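Local coordinates for major capsid protein (PDB 5J7O), which probably builds the protein shell of a large double-stranded DNA virus as a trimer of double jelly-roll subunits, at residues B[221-225]-B[226-230]; B[542-546]-B[547-551]. One frame throughout, in Å; residues are numbered along the deposited sequence.

Interaction 1 (B[221-225]-B[226-230]); sequences GWKRL and IGQEV
Helix 216-225 closes where Gln228 N donates to Lys223 O at 2.8 Å, a 6→1 backbone bond whose N-H...O angle of 146° is somewhat bent. This bond and the positive phi of Gly227 (79°) are the marks of a Schellman-like C-cap, here turning the chain out of the helix into the loop before strand 232-240. Two residues earlier the i to i+4 helical pattern is still kept, as Ile226 N reaches Trp222 O at 3.3 Å. Ile226 N also makes a weak bond to Lys223 O.

Ile226 carries the main apolar contact. Its CG1 occupies the crowded position between backbone N and carbonyl carbon (chi1 57°), which sends CD1 back over one face of the Trp222 indole. There Ile226 CD1 makes a CH-pi contact with the five-membered ring, offset toward the rim and closest to Trp222 NE1, at 3.4 Å. Rotation of the indole is probably restricted further because NE1 is hydrogen-bonded to Asn210, while Trp551 of a neighbouring subunit also meets the ring.

Lys223 and Gln228 run side by side in the same direction, their CG atoms 4.0 Å apart; their methylenes pair at the C3 and C'' positions, where a Schellman motif usually places its hydrophobic contact. Gln228 then bends at chi2, and its OE1 accepts from Tyr180 N. Val230 comes in across the Arg224 chain at about a right angle, Val230 CG2 lying 3.8 Å from Arg224 CG; the guanidinium goes on to bond Gln562 O of a neighbouring subunit through NH2. Extended beyond CG, Lys223 delivers NZ to a water 2.7 Å away. The same water accepts from Gln228 NE2 at 3.2 Å and donates to Glu229 O at 3.1 Å.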
loop_
_atom_site.group_PDB
_atom_site.type_symbol
_atom_site.label_atom_id
_atom_site.label_comp_id
_atom_site.label_asym_id
_atom_site.label_seq_id
_atom_site.Cartn_x
_atom_site.Cartn_y
_atom_site.Cartn_z
ATOM N N GLY B 221 -3.145 12.279 2.807
ATOM C CA GLY B 221 -3.666 13.592 3.147
ATOM C C GLY B 221 -5.005 13.520 3.854
ATOM O O GLY B 221 -5.273 14.296 4.774
ATOM N N TRP B 222 -5.861 12.583 3.438
ATOM C CA TRP B 222 -7.159 12.409 4.083
ATOM C C TRP B 222 -6.998 12.050 5.556
ATOM O O TRP B 222 -7.660 12.629 6.425
ATOM C CB TRP B 222 -7.960 11.337 3.342
ATOM C CG TRP B 222 -9.231 10.907 4.018
ATOM C CD1 TRP B 222 -9.457 9.723 4.657
ATOM C CD2 TRP B 222 -10.454 11.648 4.106
ATOM N NE1 TRP B 222 -10.742 9.683 5.141
ATOM C CE2 TRP B 222 -11.375 10.854 4.817
ATOM C CE3 TRP B 222 -10.859 12.909 3.657
ATOM C CZ2 TRP B 222 -12.673 11.278 5.088
ATOM C CZ3 TRP B 222 -12.149 13.328 3.928
ATOM C CH2 TRP B 222 -13.041 12.515 4.635
ATOM N N LYS B 223 -6.109 11.099 5.857
ATOM C CA LYS B 223 -5.882 10.708 7.245
ATOM C C LYS B 223 -5.352 11.873 8.071
ATOM O O LYS B 223 -5.738 12.045 9.234
ATOM C CB LYS B 223 -4.917 9.525 7.309
ATOM C CG LYS B 223 -5.528 8.201 6.879
ATOM C CD LYS B 223 -4.542 7.058 7.055
ATOM C CE LYS B 223 -5.217 5.712 6.846
ATOM N NZ LYS B 223 -4.257 4.581 6.982
ATOM N N ARG B 224 -4.471 12.690 7.489
ATOM C CA ARG B 224 -3.932 13.828 8.225
ATOM C C ARG B 224 -4.988 14.901 8.456
ATOM O O ARG B 224 -4.925 15.624 9.457
ATOM C CB ARG B 224 -2.729 14.416 7.486
ATOM C CG ARG B 224 -1.554 13.459 7.351
ATOM C CD ARG B 224 -0.236 14.212 7.254
ATOM N NE ARG B 224 0.909 13.307 7.190
ATOM C CZ ARG B 224 1.764 13.248 6.175
ATOM N NH1 ARG B 224 1.617 14.053 5.132
ATOM N NH2 ARG B 224 2.775 12.391 6.207
ATOM N N LEU B 225 -5.963 15.019 7.552
ATOM C CA LEU B 225 -7.020 16.010 7.731
ATOM C C LEU B 225 -7.899 15.677 8.929
ATOM O O LEU B 225 -8.317 16.576 9.670
ATOM C CB LEU B 225 -7.870 16.109 6.464
ATOM C CG LEU B 225 -7.241 16.778 5.242
ATOM C CD1 LEU B 225 -8.167 16.667 4.039
ATOM C CD2 LEU B 225 -6.913 18.230 5.537
ATOM N N ILE B 226 -8.186 14.392 9.144
ATOM C CA ILE B 226 -9.123 13.968 10.176
ATOM C C ILE B 226 -8.412 13.409 11.405
ATOM O O ILE B 226 -9.057 12.804 12.265
ATOM C CB ILE B 226 -10.128 12.951 9.616
ATOM C CG1 ILE B 226 -9.391 11.743 9.033
ATOM C CG2 ILE B 226 -11.006 13.603 8.559
ATOM C CD1 ILE B 226 -10.286 10.794 8.275
ATOM N N GLY B 227 -7.097 13.590 11.503
ATOM C CA GLY B 227 -6.384 13.240 12.717
ATOM C C GLY B 227 -6.067 11.775 12.905
ATOM O O GLY B 227 -5.840 11.348 14.041
ATOM N N GLN B 228 -6.048 10.988 11.834
ATOM C CA GLN B 228 -5.637 9.592 11.911
ATOM C C GLN B 228 -4.135 9.500 11.678
ATOM O O GLN B 228 -3.609 10.106 10.740
ATOM C CB GLN B 228 -6.392 8.745 10.886
ATOM C CG GLN B 228 -5.927 7.295 10.796
ATOM C CD GLN B 228 -6.330 6.467 12.003
ATOM O OE1 GLN B 228 -7.143 6.894 12.824
ATOM N NE2 GLN B 228 -5.761 5.272 12.113
ATOM N N GLU B 229 -3.449 8.749 12.537
ATOM C CA GLU B 229 -2.006 8.605 12.410
ATOM C C GLU B 229 -1.655 7.900 11.104
ATOM O O GLU B 229 -2.430 7.099 10.573
ATOM C CB GLU B 229 -1.437 7.835 13.602
ATOM C CG GLU B 229 -1.943 6.407 13.726
ATOM C CD GLU B 229 -1.539 5.758 15.036
ATOM O OE1 GLU B 229 -0.919 6.445 15.876
ATOM O OE2 GLU B 229 -1.844 4.563 15.227
ATOM N N VAL B 230 -0.479 8.214 10.584
ATOM C CA VAL B 230 0.005 7.690 9.308
ATOM C C VAL B 230 1.170 6.753 9.595
ATOM O O VAL B 230 2.049 7.105 10.390
ATOM C CB VAL B 230 0.439 8.821 8.355
ATOM C CG1 VAL B 230 0.948 8.254 7.039
ATOM C CG2 VAL B 230 -0.715 9.783 8.117
HETATM O O HOH W 1 -3.871 4.528 9.612
#

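Interaction 2 (B[542-546]-B[547-551]); sequences AQFYR and DYIPW
Arg546 lies alongside Asp547, its successor in the chain, and meets it along almost its whole length. Arg546 CB sits 3.2 Å from Asp547 N; Arg546 CG and CD then pass Asp547 OD1 at 3.4 and 3.5 Å. A bend at chi3 (64°) turns the guanidinium back on the carboxylate, which it grips side-on. Arg546 NE gives its hydrogen to Asp547 OD1 at 2.8 Å, from above the carboxylate plane, and Arg546 NH2 bonds Asp547 OD2 on the syn side but tilted out of that plane, also at 2.8 Å. Both oxygens lie close to the guanidinium plane, yet the two flat groups are 38° apart. NH1 turns to Glu522 and the Lys564 carbonyl, so every nitrogen of the group is held.

Both residues sit on helix 542-552, which links strands 534-541 and 567-570 of two different sheets in a jelly roll. It widens into a pi-type turn, where Ile549 N bonds Phe544 O at 3.1 Å, and kinks at Pro550, whose N has no hydrogen to give. On its apolar side the Phe544 and Tyr548 rings point the same way, planes 35° apart, while Ile549 CD1 packs 3.7 Å from Tyr545 CD1.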
loop_
_atom_site.group_PDB
_atom_site.type_symbol
_atom_site.label_atom_id
_atom_site.label_comp_id
_atom_site.label_asym_id
_atom_site.label_seq_id
_atom_site.Cartn_x
_atom_site.Cartn_y
_atom_site.Cartn_z
ATOM N N ALA B 542 -23.623 -11.145 0.578
ATOM C CA ALA B 542 -23.157 -9.810 0.944
ATOM C C ALA B 542 -21.905 -9.413 0.175
ATOM O O ALA B 542 -21.659 -8.220 -0.031
ATOM C CB ALA B 542 -22.900 -9.741 2.446
ATOM N N GLN B 543 -21.106 -10.390 -0.264
ATOM C CA GLN B 543 -19.899 -10.070 -1.016
ATOM C C GLN B 543 -20.210 -9.497 -2.394
ATOM O O GLN B 543 -19.352 -8.826 -2.978
ATOM C CB GLN B 543 -19.016 -11.310 -1.157
ATOM C CG GLN B 543 -19.652 -12.424 -1.959
ATOM C CD GLN B 543 -18.774 -13.655 -2.054
ATOM O OE1 GLN B 543 -19.210 -14.762 -1.746
ATOM N NE2 GLN B 543 -17.534 -13.468 -2.492
ATOM N N PHE B 544 -21.408 -9.752 -2.927
ATOM C CA PHE B 544 -21.800 -9.139 -4.191
ATOM C C PHE B 544 -21.859 -7.621 -4.065
ATOM O O PHE B 544 -21.403 -6.897 -4.958
ATOM C CB PHE B 544 -23.149 -9.696 -4.648
ATOM C CG PHE B 544 -23.605 -9.180 -5.987
ATOM C CD1 PHE B 544 -23.195 -9.797 -7.158
ATOM C CD2 PHE B 544 -24.457 -8.090 -6.074
ATOM C CE1 PHE B 544 -23.616 -9.330 -8.390
ATOM C CE2 PHE B 544 -24.881 -7.618 -7.303
ATOM C CZ PHE B 544 -24.460 -8.240 -8.462
ATOM N N TYR B 545 -22.408 -7.123 -2.956
ATOM C CA TYR B 545 -22.509 -5.685 -2.743
ATOM C C TYR B 545 -21.234 -5.077 -2.176
ATOM O O TYR B 545 -20.999 -3.878 -2.365
ATOM C CB TYR B 545 -23.674 -5.366 -1.805
ATOM C CG TYR B 545 -25.003 -5.921 -2.257
ATOM C CD1 TYR B 545 -25.726 -5.308 -3.273
ATOM C CD2 TYR B 545 -25.541 -7.053 -1.661
ATOM C CE1 TYR B 545 -26.945 -5.809 -3.683
ATOM C CE2 TYR B 545 -26.758 -7.563 -2.067
ATOM C CZ TYR B 545 -27.456 -6.936 -3.077
ATOM O OH TYR B 545 -28.669 -7.443 -3.480
ATOM N N ARG B 546 -20.414 -5.862 -1.481
ATOM C CA ARG B 546 -19.186 -5.330 -0.906
ATOM C C ARG B 546 -18.024 -5.356 -1.887
ATOM O O ARG B 546 -17.255 -4.392 -1.961
ATOM C CB ARG B 546 -18.805 -6.115 0.351
ATOM C CG ARG B 546 -17.501 -5.655 0.983
ATOM C CD ARG B 546 -17.001 -6.680 1.976
ATOM N NE ARG B 546 -16.668 -7.941 1.322
ATOM C CZ ARG B 546 -16.813 -9.134 1.887
ATOM N NH1 ARG B 546 -17.303 -9.230 3.115
ATOM N NH2 ARG B 546 -16.481 -10.230 1.221
ATOM N N ASP B 547 -17.879 -6.442 -2.645
ATOM C CA ASP B 547 -16.718 -6.640 -3.500
ATOM C C ASP B 547 -17.007 -6.412 -4.978
ATOM O O ASP B 547 -16.251 -5.705 -5.649
ATOM C CB ASP B 547 -16.151 -8.050 -3.291
ATOM C CG ASP B 547 -15.795 -8.323 -1.845
ATOM O OD1 ASP B 547 -15.485 -7.358 -1.118
ATOM O OD2 ASP B 547 -15.829 -9.502 -1.436
ATOM N N TYR B 548 -18.086 -6.990 -5.510
ATOM C CA TYR B 548 -18.296 -6.929 -6.953
ATOM C C TYR B 548 -18.739 -5.541 -7.403
ATOM O O TYR B 548 -18.156 -4.966 -8.328
ATOM C CB TYR B 548 -19.313 -7.975 -7.403
ATOM C CG TYR B 548 -19.589 -7.862 -8.880
ATOM C CD1 TYR B 548 -20.823 -7.436 -9.352
ATOM C CD2 TYR B 548 -18.592 -8.135 -9.806
ATOM C CE1 TYR B 548 -21.065 -7.316 -10.707
ATOM C CE2 TYR B 548 -18.822 -8.015 -11.159
ATOM C CZ TYR B 548 -20.059 -7.608 -11.605
ATOM O OH TYR B 548 -20.287 -7.490 -12.955
ATOM N N ILE B 549 -19.786 -4.998 -6.776
ATOM C CA ILE B 549 -20.325 -3.708 -7.218
ATOM C C ILE B 549 -19.297 -2.587 -7.116
ATOM O O ILE B 549 -19.125 -1.847 -8.099
ATOM C CB ILE B 549 -21.632 -3.394 -6.468
ATOM C CG1 ILE B 549 -22.767 -4.282 -6.983
ATOM C CG2 ILE B 549 -21.993 -1.921 -6.610
ATOM C CD1 ILE B 549 -24.110 -3.993 -6.344
ATOM N N PRO B 550 -18.589 -2.397 -5.994
ATOM C CA PRO B 550 -17.564 -1.339 -5.973
ATOM C C PRO B 550 -16.416 -1.586 -6.937
ATOM O O PRO B 550 -15.789 -0.622 -7.395
ATOM C CB PRO B 550 -17.090 -1.338 -4.513
ATOM C CG PRO B 550 -18.217 -1.940 -3.751
ATOM C CD PRO B 550 -18.763 -2.994 -4.658
ATOM N N TRP B 551 -16.118 -2.847 -7.261
ATOM C CA TRP B 551 -15.061 -3.127 -8.228
ATOM C C TRP B 551 -15.475 -2.713 -9.634
ATOM O O TRP B 551 -14.685 -2.107 -10.369
ATOM C CB TRP B 551 -14.692 -4.611 -8.199
ATOM C CG TRP B 551 -13.784 -5.028 -9.324
ATOM C CD1 TRP B 551 -12.421 -4.957 -9.348
ATOM C CD2 TRP B 551 -14.178 -5.579 -10.588
ATOM N NE1 TRP B 551 -11.943 -5.427 -10.549
ATOM C CE2 TRP B 551 -13.002 -5.815 -11.327
ATOM C CE3 TRP B 551 -15.412 -5.895 -11.165
ATOM C CZ2 TRP B 551 -13.023 -6.352 -12.613
ATOM C CZ3 TRP B 551 -15.431 -6.427 -12.440
ATOM C CH2 TRP B 551 -14.246 -6.650 -13.150
#

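Both contacts are local, but interaction 1 ends a helix whereas interaction 2 lies inside one. Their centres are 26 Å apart within the chain and their nearest atoms about 16 Å, so neither touches the other there. The trimer brings them together: Trp222 of one subunit meets Trp551 of another with planes at about 25°, and Leu225 packs on Asp547 across the same boundary. Interaction 2 is buried throughout, and its charges are paired directly in a two-pronged salt bridge. Interaction 1 is only partly buried; a water joins its lysine to backbone and amide, and its backbone bonds close a helix end, whereas those of interaction 2 continue one.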